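Local coordinates for protein PmoD (Methylocystis sp. ATCC 49242, PDB 6CPD) that binds copper through a periplasmic cupredoxin-like domain and probably serves copper handling in methane-oxidizing bacteria, at residues B[38-43]-B[92-97]; B[17-22]-B[31-36]; B[51-56]-B[109-114]. One frame throughout, in Å; residues are numbered along the deposited sequence.

Contact 1. Residues B[38-43]-B[92-97]; sequences RTIMAF and TFSVEH
Phe43 and Phe93 are directly opposed as a hydrogen-bonded pair of the antiparallel strands 38-43 and 92-97, and their side chains dominate the contact. The ring planes are nearly parallel, 6° apart, but displaced, with little of one ring lying over the other. What lies over the face of the Phe93 ring is CB of Phe43, a CH-pi contact 3.8 Å from the ring centroid. With CG of Phe93 set between its backbone N and carbonyl carbon (chi1 65°), the ring leans across to the other strand and reaches that methylene. Were Phe93 an alanine, CB and one flank of the Phe43 ring would probably lose their cover, and a gap would open toward Leu55. CG1 of Val95 approaches CE1 of Phe43 obliquely at 4.2 Å, while its CG2 packs on CB of Met41. On the other face, CG1 of Ile40 lies 4.0 Å from CG of Glu96. Six backbone bonds fix these pairings; the straightest runs from Phe43 N to Phe93 O, 2.8 Å long. Farther out, Tyr88 stacks on Phe93, Leu57 packs against Phe43 and Val95, and the NE2 of His97 bonds Glu80. The Met41, Phe43 and Val95 side chains thus turn an apolar face to strand 55-61 of the second sheet, so this strand pair is held by polar backbone bonds along its length and by apolar burial across the sandwich.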
loop_
_atom_site.group_PDB
_atom_site.type_symbol
_atom_site.label_atom_id
_atom_site.label_comp_id
_atom_site.label_asym_id
_atom_site.label_seq_id
_atom_site.Cartn_x
_atom_site.Cartn_y
_atom_site.Cartn_z
ATOM N N ARG B 38 -11.535 17.691 3.524
ATOM C CA ARG B 38 -10.805 17.781 2.263
ATOM C C ARG B 38 -9.783 16.670 2.135
ATOM O O ARG B 38 -8.867 16.545 2.943
ATOM C CB ARG B 38 -10.098 19.132 2.134
ATOM C CG ARG B 38 -9.248 19.303 0.875
ATOM C CD ARG B 38 -9.095 20.780 0.519
ATOM N NE ARG B 38 -8.393 21.525 1.565
ATOM C CZ ARG B 38 -7.174 22.054 1.428
ATOM N NH1 ARG B 38 -6.522 21.943 0.281
ATOM N NH2 ARG B 38 -6.607 22.707 2.438
ATOM N N THR B 39 -9.935 15.871 1.095
ATOM C CA THR B 39 -9.060 14.723 0.937
ATOM C C THR B 39 -8.556 14.671 -0.487
ATOM O O THR B 39 -9.338 14.768 -1.430
ATOM C CB THR B 39 -9.807 13.433 1.305
ATOM O OG1 THR B 39 -10.351 13.583 2.619
ATOM C CG2 THR B 39 -8.875 12.236 1.275
ATOM N N ILE B 40 -7.240 14.514 -0.642
ATOM C CA ILE B 40 -6.663 14.411 -1.958
ATOM C C ILE B 40 -6.077 13.026 -2.120
ATOM O O ILE B 40 -5.279 12.594 -1.294
ATOM C CB ILE B 40 -5.580 15.477 -2.182
ATOM C CG1 ILE B 40 -6.207 16.869 -2.104
ATOM C CG2 ILE B 40 -4.852 15.238 -3.518
ATOM C CD1 ILE B 40 -5.186 17.991 -2.048
ATOM N N MET B 41 -6.479 12.341 -3.185
ATOM C CA MET B 41 -5.903 11.039 -3.515
ATOM C C MET B 41 -5.087 11.110 -4.792
ATOM O O MET B 41 -5.618 11.461 -5.850
ATOM C CB MET B 41 -7.005 9.994 -3.655
ATOM C CG MET B 41 -7.920 9.936 -2.430
ATOM S SD MET B 41 -9.089 8.567 -2.524
ATOM C CE MET B 41 -8.057 7.370 -3.360
ATOM N N ALA B 42 -3.802 10.769 -4.686
ATOM C CA ALA B 42 -2.893 10.806 -5.823
ATOM C C ALA B 42 -2.560 9.397 -6.312
ATOM O O ALA B 42 -2.205 8.525 -5.511
ATOM C CB ALA B 42 -1.618 11.555 -5.453
ATOM N N PHE B 43 -2.664 9.201 -7.626
ATOM C CA PHE B 43 -2.469 7.903 -8.277
ATOM C C PHE B 43 -1.217 7.957 -9.149
ATOM O O PHE B 43 -1.005 8.924 -9.882
ATOM C CB PHE B 43 -3.692 7.530 -9.123
ATOM C CG PHE B 43 -4.947 7.338 -8.320
ATOM C CD1 PHE B 43 -5.691 8.430 -7.907
ATOM C CD2 PHE B 43 -5.376 6.071 -7.971
ATOM C CE1 PHE B 43 -6.837 8.255 -7.153
ATOM C CE2 PHE B 43 -6.517 5.889 -7.223
ATOM C CZ PHE B 43 -7.254 6.987 -6.817
ATOM N N THR B 92 0.140 9.811 -14.048
ATOM C CA THR B 92 -0.216 10.257 -12.708
ATOM C C THR B 92 -1.461 11.127 -12.765
ATOM O O THR B 92 -1.734 11.763 -13.783
ATOM C CB THR B 92 0.928 11.065 -12.034
ATOM O OG1 THR B 92 1.196 12.255 -12.791
ATOM C CG2 THR B 92 2.199 10.235 -11.928
ATOM N N PHE B 93 -2.224 11.141 -11.676
ATOM C CA PHE B 93 -3.343 12.082 -11.554
ATOM C C PHE B 93 -3.782 12.163 -10.101
ATOM O O PHE B 93 -3.453 11.289 -9.300
ATOM C CB PHE B 93 -4.524 11.695 -12.467
ATOM C CG PHE B 93 -5.192 10.380 -12.112
ATOM C CD1 PHE B 93 -4.644 9.171 -12.514
ATOM C CD2 PHE B 93 -6.389 10.361 -11.412
ATOM C CE1 PHE B 93 -5.270 7.973 -12.211
ATOM C CE2 PHE B 93 -7.018 9.166 -11.103
ATOM C CZ PHE B 93 -6.460 7.973 -11.497
ATOM N N SER B 94 -4.521 13.213 -9.764
ATOM C CA SER B 94 -5.041 13.373 -8.412
ATOM C C SER B 94 -6.537 13.626 -8.469
ATOM O O SER B 94 -7.039 14.166 -9.455
ATOM C CB SER B 94 -4.360 14.536 -7.684
ATOM O OG SER B 94 -2.988 14.277 -7.429
ATOM N N VAL B 95 -7.240 13.218 -7.416
ATOM C CA VAL B 95 -8.642 13.568 -7.241
ATOM C C VAL B 95 -8.774 14.184 -5.852
ATOM O O VAL B 95 -8.012 13.859 -4.934
ATOM C CB VAL B 95 -9.595 12.355 -7.402
ATOM C CG1 VAL B 95 -9.111 11.451 -8.512
ATOM C CG2 VAL B 95 -9.701 11.581 -6.125
ATOM N N GLU B 96 -9.679 15.145 -5.733
ATOM C CA GLU B 96 -9.935 15.796 -4.468
ATOM C C GLU B 96 -11.395 15.603 -4.123
ATOM O O GLU B 96 -12.252 15.676 -4.997
ATOM C CB GLU B 96 -9.576 17.289 -4.537
ATOM C CG GLU B 96 -9.840 18.071 -3.250
ATOM C CD GLU B 96 -11.282 18.559 -3.109
ATOM O OE1 GLU B 96 -12.016 18.585 -4.119
ATOM O OE2 GLU B 96 -11.680 18.915 -1.975
ATOM N N HIS B 97 -11.679 15.340 -2.857
ATOM C CA HIS B 97 -13.062 15.161 -2.443
ATOM C C HIS B 97 -13.227 15.526 -0.974
ATOM O O HIS B 97 -12.366 15.216 -0.147
ATOM C CB HIS B 97 -13.515 13.713 -2.684
ATOM C CG HIS B 97 -14.972 13.492 -2.412
ATOM N ND1 HIS B 97 -15.964 14.088 -3.155
ATOM C CD2 HIS B 97 -15.604 12.763 -1.458
ATOM C CE1 HIS B 97 -17.147 13.730 -2.686
ATOM N NE2 HIS B 97 -16.954 12.928 -1.651
#

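Contact 2. Residues B[17-22]-B[31-36]; sequences ITVFQP and DEIPAT
The side-chain amide of Gln21 grips the backbone of Ala35 at both ends. Its OE1 accepts from Ala35 N at 3.1 Å, with the donor in the carbonyl plane on a lone pair. Its NE2 gives a nearly straight bond (178°) to Ala35 O at 2.8 Å; that oxygen lies in the amide plane of Gln21, whereas the NE2 stands well above the carbonyl plane of Ala35. NE2 is also bonded to Thr39 OG1, so the buried amide has three bonds; the two to Ala35, whose N can only donate and whose O can only accept, set which end is oxygen. CG stands anti to the carbonyl carbon (chi1 -57°), and the chain, extended beyond it, brings the amide to Ala35. CG2 of Ile33 presses against the amide, 3.3 Å from Gln21 CD, and CD of Pro34 lies near OE1. Deeper in, CG1 of Val19 meets CD1 of Ile33 at 3.7 Å, the two side chains lying roughly perpendicular; Phe125 of strand 118-127 also packs on Ile33. Here no backbone pairing joins the segments: the glutamine side chain stands in for a strand neighbour, joining edge strand 32-33 of one sheet to strand 13-20 of the other in the cupredoxin-like beta sandwich.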
loop_
_atom_site.group_PDB
_atom_site.type_symbol
_atom_site.label_atom_id
_atom_site.label_comp_id
_atom_site.label_asym_id
_atom_site.label_seq_id
_atom_site.Cartn_x
_atom_site.Cartn_y
_atom_site.Cartn_z
ATOM N N ILE B 17 -0.906 4.549 -4.628
ATOM C CA ILE B 17 -1.860 5.545 -4.124
ATOM C C ILE B 17 -1.306 6.244 -2.883
ATOM O O ILE B 17 -0.758 5.584 -1.990
ATOM C CB ILE B 17 -3.203 4.870 -3.764
ATOM C CG1 ILE B 17 -3.836 4.262 -5.023
ATOM C CG2 ILE B 17 -4.157 5.873 -3.097
ATOM C CD1 ILE B 17 -5.049 3.372 -4.721
ATOM N N THR B 18 -1.460 7.566 -2.828
ATOM C CA THR B 18 -1.134 8.347 -1.644
ATOM C C THR B 18 -2.361 9.197 -1.276
ATOM O O THR B 18 -3.041 9.730 -2.154
ATOM C CB THR B 18 0.083 9.285 -1.868
ATOM O OG1 THR B 18 1.203 8.545 -2.382
ATOM C CG2 THR B 18 0.484 9.954 -0.563
ATOM N N VAL B 19 -2.653 9.296 0.010
ATOM C CA VAL B 19 -3.782 10.090 0.467
ATOM C C VAL B 19 -3.309 11.138 1.445
ATOM O O VAL B 19 -2.575 10.811 2.380
ATOM C CB VAL B 19 -4.844 9.209 1.160
ATOM C CG1 VAL B 19 -6.050 10.043 1.535
ATOM C CG2 VAL B 19 -5.254 8.039 0.253
ATOM N N PHE B 20 -3.679 12.402 1.243
ATOM C CA PHE B 20 -3.432 13.356 2.315
ATOM C C PHE B 20 -4.647 14.243 2.572
ATOM O O PHE B 20 -5.562 14.325 1.753
ATOM C CB PHE B 20 -2.151 14.177 2.099
ATOM C CG PHE B 20 -2.147 15.067 0.906
ATOM C CD1 PHE B 20 -1.871 14.554 -0.353
ATOM C CD2 PHE B 20 -2.289 16.450 1.060
ATOM C CE1 PHE B 20 -1.812 15.399 -1.461
ATOM C CE2 PHE B 20 -2.233 17.305 -0.041
ATOM C CZ PHE B 20 -1.991 16.777 -1.304
ATOM N N GLN B 21 -4.646 14.846 3.758
ATOM C CA GLN B 21 -5.731 15.691 4.248
ATOM C C GLN B 21 -5.138 16.984 4.783
ATOM O O GLN B 21 -4.866 17.124 5.985
ATOM C CB GLN B 21 -6.508 14.963 5.330
ATOM C CG GLN B 21 -7.074 13.604 4.872
ATOM C CD GLN B 21 -8.122 13.067 5.834
ATOM O OE1 GLN B 21 -7.796 12.634 6.939
ATOM N NE2 GLN B 21 -9.389 13.130 5.431
ATOM N N PRO B 22 -4.906 17.930 3.871
ATOM C CA PRO B 22 -4.149 19.164 4.112
ATOM C C PRO B 22 -4.766 20.073 5.186
ATOM O O PRO B 22 -4.044 20.901 5.762
ATOM C CB PRO B 22 -4.146 19.845 2.737
ATOM C CG PRO B 22 -5.336 19.274 2.010
ATOM C CD PRO B 22 -5.440 17.853 2.499
ATOM N N ASP B 31 -5.078 3.297 3.588
ATOM C CA ASP B 31 -6.468 2.848 3.610
ATOM C C ASP B 31 -7.185 3.172 4.920
ATOM O O ASP B 31 -8.344 2.810 5.096
ATOM C CB ASP B 31 -6.567 1.349 3.330
ATOM C CG ASP B 31 -5.622 0.534 4.173
ATOM O OD1 ASP B 31 -5.243 1.007 5.261
ATOM O OD2 ASP B 31 -5.275 -0.588 3.753
ATOM N N GLU B 32 -6.494 3.863 5.820
ATOM C CA GLU B 32 -7.116 4.335 7.051
ATOM C C GLU B 32 -6.971 5.839 7.083
ATOM O O GLU B 32 -5.930 6.368 7.472
ATOM C CB GLU B 32 -6.465 3.697 8.269
ATOM C CG GLU B 32 -6.467 2.180 8.229
ATOM C CD GLU B 32 -7.763 1.592 8.759
ATOM O OE1 GLU B 32 -8.451 2.281 9.545
ATOM O OE2 GLU B 32 -8.095 0.448 8.379
ATOM N N ILE B 33 -8.015 6.518 6.627
ATOM C CA ILE B 33 -8.028 7.975 6.545
ATOM C C ILE B 33 -8.737 8.550 7.772
ATOM O O ILE B 33 -9.942 8.378 7.904
ATOM C CB ILE B 33 -8.722 8.392 5.226
ATOM C CG1 ILE B 33 -8.000 7.733 4.043
ATOM C CG2 ILE B 33 -8.784 9.878 5.070
ATOM C CD1 ILE B 33 -8.754 7.825 2.751
ATOM N N PRO B 34 -7.999 9.251 8.657
ATOM C CA PRO B 34 -8.511 9.545 10.012
ATOM C C PRO B 34 -9.581 10.635 10.117
ATOM O O PRO B 34 -10.369 10.617 11.070
ATOM C CB PRO B 34 -7.250 9.962 10.780
ATOM C CG PRO B 34 -6.311 10.453 9.744
ATOM C CD PRO B 34 -6.577 9.613 8.522
ATOM N N ALA B 35 -9.649 11.557 9.163
ATOM C CA ALA B 35 -10.539 12.699 9.356
ATOM C C ALA B 35 -11.550 12.818 8.230
ATOM O O ALA B 35 -11.372 12.248 7.158
ATOM C CB ALA B 35 -9.720 13.998 9.465
ATOM N N THR B 36 -12.663 13.479 8.528
ATOM C CA THR B 36 -13.605 13.892 7.507
ATOM C C THR B 36 -13.036 15.169 6.902
ATOM O O THR B 36 -12.148 15.789 7.489
ATOM C CB THR B 36 -15.025 14.106 8.076
ATOM O OG1 THR B 36 -14.941 14.894 9.259
ATOM C CG2 THR B 36 -15.656 12.761 8.442
#

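Contact 3. Residues B[51-56]-B[109-114]; sequences RDLPLE and VTLTRE
Leu55 and Leu111 form a non-hydrogen-bonded antiparallel pair, next to the hydrogen-bonded pair of Glu56 and Thr110. Backbone bonds carry the register: Glu56 N donates to Thr110 O at 2.8 Å, Thr110 N returns a bond to Glu56 O, and Thr112 N reaches Pro54 O at 3.0 Å. A water beside the last of these lies within hydrogen-bonding distance of Thr112 OG1 and of Thr110 O, its oxygen 2.9 Å from the latter, and makes at most a weak bond to Pro54 O; it has too few protons to serve every acceptor nearby at once. Apolar contacts cover the face bearing the two leucines. CD2 of Leu111 comes against CB of Leu55 at 3.7 Å, while CG of Leu55, placed anti to its own backbone N (chi1 -177°), lies near CG1 of Val109. Toward the turn, Leu53 sends CD2 to 3.5 Å from Thr112 O and on to CG of Glu114, and the Pro54 ring packs across the Thr112 side chain. Leu53 CD2 and Pro54 CD cover Thr112 O, which is buried without a hydrogen-bond partner in the model. Among the polar side chains, those of Glu56 and Thr110 run alongside each other in the same direction, but their ends bond outward, Glu56 OE2 to His82 and Thr110 OG1 to Thr120. Asp52 OD1 and Glu114 OE1 are like charges 4.2 Å apart, though Glu114 is poorly ordered and its approach only loosely defined; Lys87 makes long, weak ion pairs with both residues, which may ease the repulsion. Strands 55-61 and 103-112 are neighbours here in the mixed sheet, flanked by 79-86 beyond Leu55 and by 118-127 beyond Val109, while Phe10 of strand 7-10 packs on Val109 and Leu111.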
loop_
_atom_site.group_PDB
_atom_site.type_symbol
_atom_site.label_atom_id
_atom_site.label_comp_id
_atom_site.label_asym_id
_atom_site.label_seq_id
_atom_site.Cartn_x
_atom_site.Cartn_y
_atom_site.Cartn_z
ATOM N N ARG B 51 -0.520 3.874 -19.665
ATOM C CA ARG B 51 -0.768 5.284 -19.947
ATOM C C ARG B 51 -1.619 5.475 -21.201
ATOM O O ARG B 51 -2.150 6.557 -21.440
ATOM C CB ARG B 51 0.549 6.052 -20.095
ATOM C CG ARG B 51 1.345 6.196 -18.812
ATOM C CD ARG B 51 2.657 6.925 -19.085
ATOM N NE ARG B 51 3.569 6.892 -17.945
ATOM C CZ ARG B 51 4.850 7.245 -18.007
ATOM N NH1 ARG B 51 5.369 7.657 -19.155
ATOM N NH2 ARG B 51 5.611 7.185 -16.923
ATOM N N ASP B 52 -1.725 4.431 -22.012
ATOM C CA ASP B 52 -2.480 4.516 -23.253
ATOM C C ASP B 52 -3.832 3.817 -23.066
ATOM O O ASP B 52 -4.566 3.609 -24.028
ATOM C CB ASP B 52 -1.678 3.891 -24.401
ATOM C CG ASP B 52 -2.047 4.457 -25.764
ATOM O OD1 ASP B 52 -3.224 4.805 -25.987
ATOM O OD2 ASP B 52 -1.142 4.559 -26.623
ATOM N N LEU B 53 -4.130 3.415 -21.828
ATOM C CA LEU B 53 -5.360 2.678 -21.519
ATOM C C LEU B 53 -6.382 3.536 -20.784
ATOM O O LEU B 53 -6.048 4.187 -19.792
ATOM C CB LEU B 53 -5.072 1.442 -20.674
ATOM C CG LEU B 53 -4.256 0.312 -21.293
ATOM C CD1 LEU B 53 -4.241 -0.863 -20.321
ATOM C CD2 LEU B 53 -4.855 -0.088 -22.620
ATOM N N PRO B 54 -7.633 3.516 -21.263
ATOM C CA PRO B 54 -8.717 4.213 -20.575
ATOM C C PRO B 54 -8.840 3.723 -19.140
ATOM O O PRO B 54 -8.856 2.516 -18.891
ATOM C CB PRO B 54 -9.958 3.859 -21.409
ATOM C CG PRO B 54 -9.420 3.547 -22.779
ATOM C CD PRO B 54 -8.088 2.883 -22.516
ATOM N N LEU B 55 -8.883 4.666 -18.210
ATOM C CA LEU B 55 -8.978 4.346 -16.800
ATOM C C LEU B 55 -10.119 5.149 -16.167
ATOM O O LEU B 55 -10.167 6.378 -16.242
ATOM C CB LEU B 55 -7.637 4.624 -16.123
ATOM C CG LEU B 55 -7.394 4.323 -14.646
ATOM C CD1 LEU B 55 -5.892 4.210 -14.420
ATOM C CD2 LEU B 55 -7.972 5.410 -13.752
ATOM N N GLU B 56 -11.048 4.436 -15.552
ATOM C CA GLU B 56 -12.192 5.060 -14.908
ATOM C C GLU B 56 -12.085 4.878 -13.396
ATOM O O GLU B 56 -11.623 3.835 -12.923
ATOM C CB GLU B 56 -13.489 4.448 -15.431
ATOM C CG GLU B 56 -14.727 4.824 -14.635
ATOM C CD GLU B 56 -15.957 4.013 -15.024
ATOM O OE1 GLU B 56 -15.807 2.964 -15.686
ATOM O OE2 GLU B 56 -17.081 4.422 -14.653
ATOM N N VAL B 109 -11.487 0.965 -9.700
ATOM C CA VAL B 109 -10.686 1.396 -10.839
ATOM C C VAL B 109 -10.960 0.449 -11.994
ATOM O O VAL B 109 -10.728 -0.753 -11.895
ATOM C CB VAL B 109 -9.177 1.401 -10.539
ATOM C CG1 VAL B 109 -8.400 1.863 -11.772
ATOM C CG2 VAL B 109 -8.861 2.286 -9.329
ATOM N N THR B 110 -11.471 0.987 -13.085
ATOM C CA THR B 110 -11.801 0.156 -14.221
ATOM C C THR B 110 -10.890 0.488 -15.389
ATOM O O THR B 110 -10.823 1.636 -15.819
ATOM C CB THR B 110 -13.269 0.343 -14.639
ATOM O OG1 THR B 110 -14.110 0.165 -13.493
ATOM C CG2 THR B 110 -13.653 -0.665 -15.728
ATOM N N LEU B 111 -10.182 -0.523 -15.884
ATOM C CA LEU B 111 -9.335 -0.361 -17.052
ATOM C C LEU B 111 -9.980 -0.975 -18.267
ATOM O O LEU B 111 -10.568 -2.049 -18.198
ATOM C CB LEU B 111 -7.972 -1.013 -16.864
ATOM C CG LEU B 111 -6.914 -0.400 -15.968
ATOM C CD1 LEU B 111 -5.684 -1.228 -16.193
ATOM C CD2 LEU B 111 -6.660 1.049 -16.341
ATOM N N THR B 112 -9.820 -0.320 -19.399
ATOM C CA THR B 112 -10.288 -0.917 -20.618
ATOM C C THR B 112 -9.067 -1.394 -21.387
ATOM O O THR B 112 -8.254 -0.581 -21.837
ATOM C CB THR B 112 -11.101 0.075 -21.474
ATOM O OG1 THR B 112 -12.137 0.669 -20.680
ATOM C CG2 THR B 112 -11.705 -0.637 -22.667
ATOM N N ARG B 113 -8.928 -2.711 -21.513
ATOM C CA ARG B 113 -7.869 -3.262 -22.331
ATOM C C ARG B 113 -8.274 -2.831 -23.726
ATOM O O ARG B 113 -9.452 -2.582 -23.969
ATOM C CB ARG B 113 -7.784 -4.784 -22.216
ATOM C CG ARG B 113 -7.373 -5.315 -20.856
ATOM C CD ARG B 113 -5.886 -5.206 -20.643
ATOM N NE ARG B 113 -5.544 -5.515 -19.261
ATOM C CZ ARG B 113 -4.302 -5.618 -18.808
ATOM N NH1 ARG B 113 -3.287 -5.428 -19.639
ATOM N NH2 ARG B 113 -4.075 -5.900 -17.530
ATOM N N GLU B 114 -7.353 -2.779 -24.671
ATOM C CA GLU B 114 -7.804 -2.325 -25.976
ATOM C C GLU B 114 -8.098 -3.525 -26.859
ATOM O O GLU B 114 -8.277 -3.419 -28.072
ATOM C CB GLU B 114 -6.836 -1.313 -26.571
ATOM C CG GLU B 114 -6.922 -0.026 -25.712
ATOM C CD GLU B 114 -6.182 1.194 -26.255
ATOM O OE1 GLU B 114 -5.014 1.071 -26.688
ATOM O OE2 GLU B 114 -6.785 2.295 -26.214
HETATM O O HOH W 1 -11.788 2.533 -18.456
#

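In the fold
Along the chain, contact 2 closes before contact 1 opens, whereas contacts 1 and 3 interleave. Contacts 1 and 2 have centres 10 Å apart and meet in one sheet, where strand 13-20 lies beside strand 37-45 and probable backbone hydrogen bonds link Ala42 with Thr18 and Ile40 with Phe20. Contact 3 belongs to the mixed sheet, its centre about 18 Å from that of contact 1. Contacts 2 and 3 lie 25 Å apart by centre, on opposite sides of the chain's centre, yet strand 32-33 shares the mixed sheet with contact 3. Contacts 1 and 3 each hold strands together within one sheet, contact 2 bridges the two, and the Phe93-Leu55 packing joins the sheets across the core.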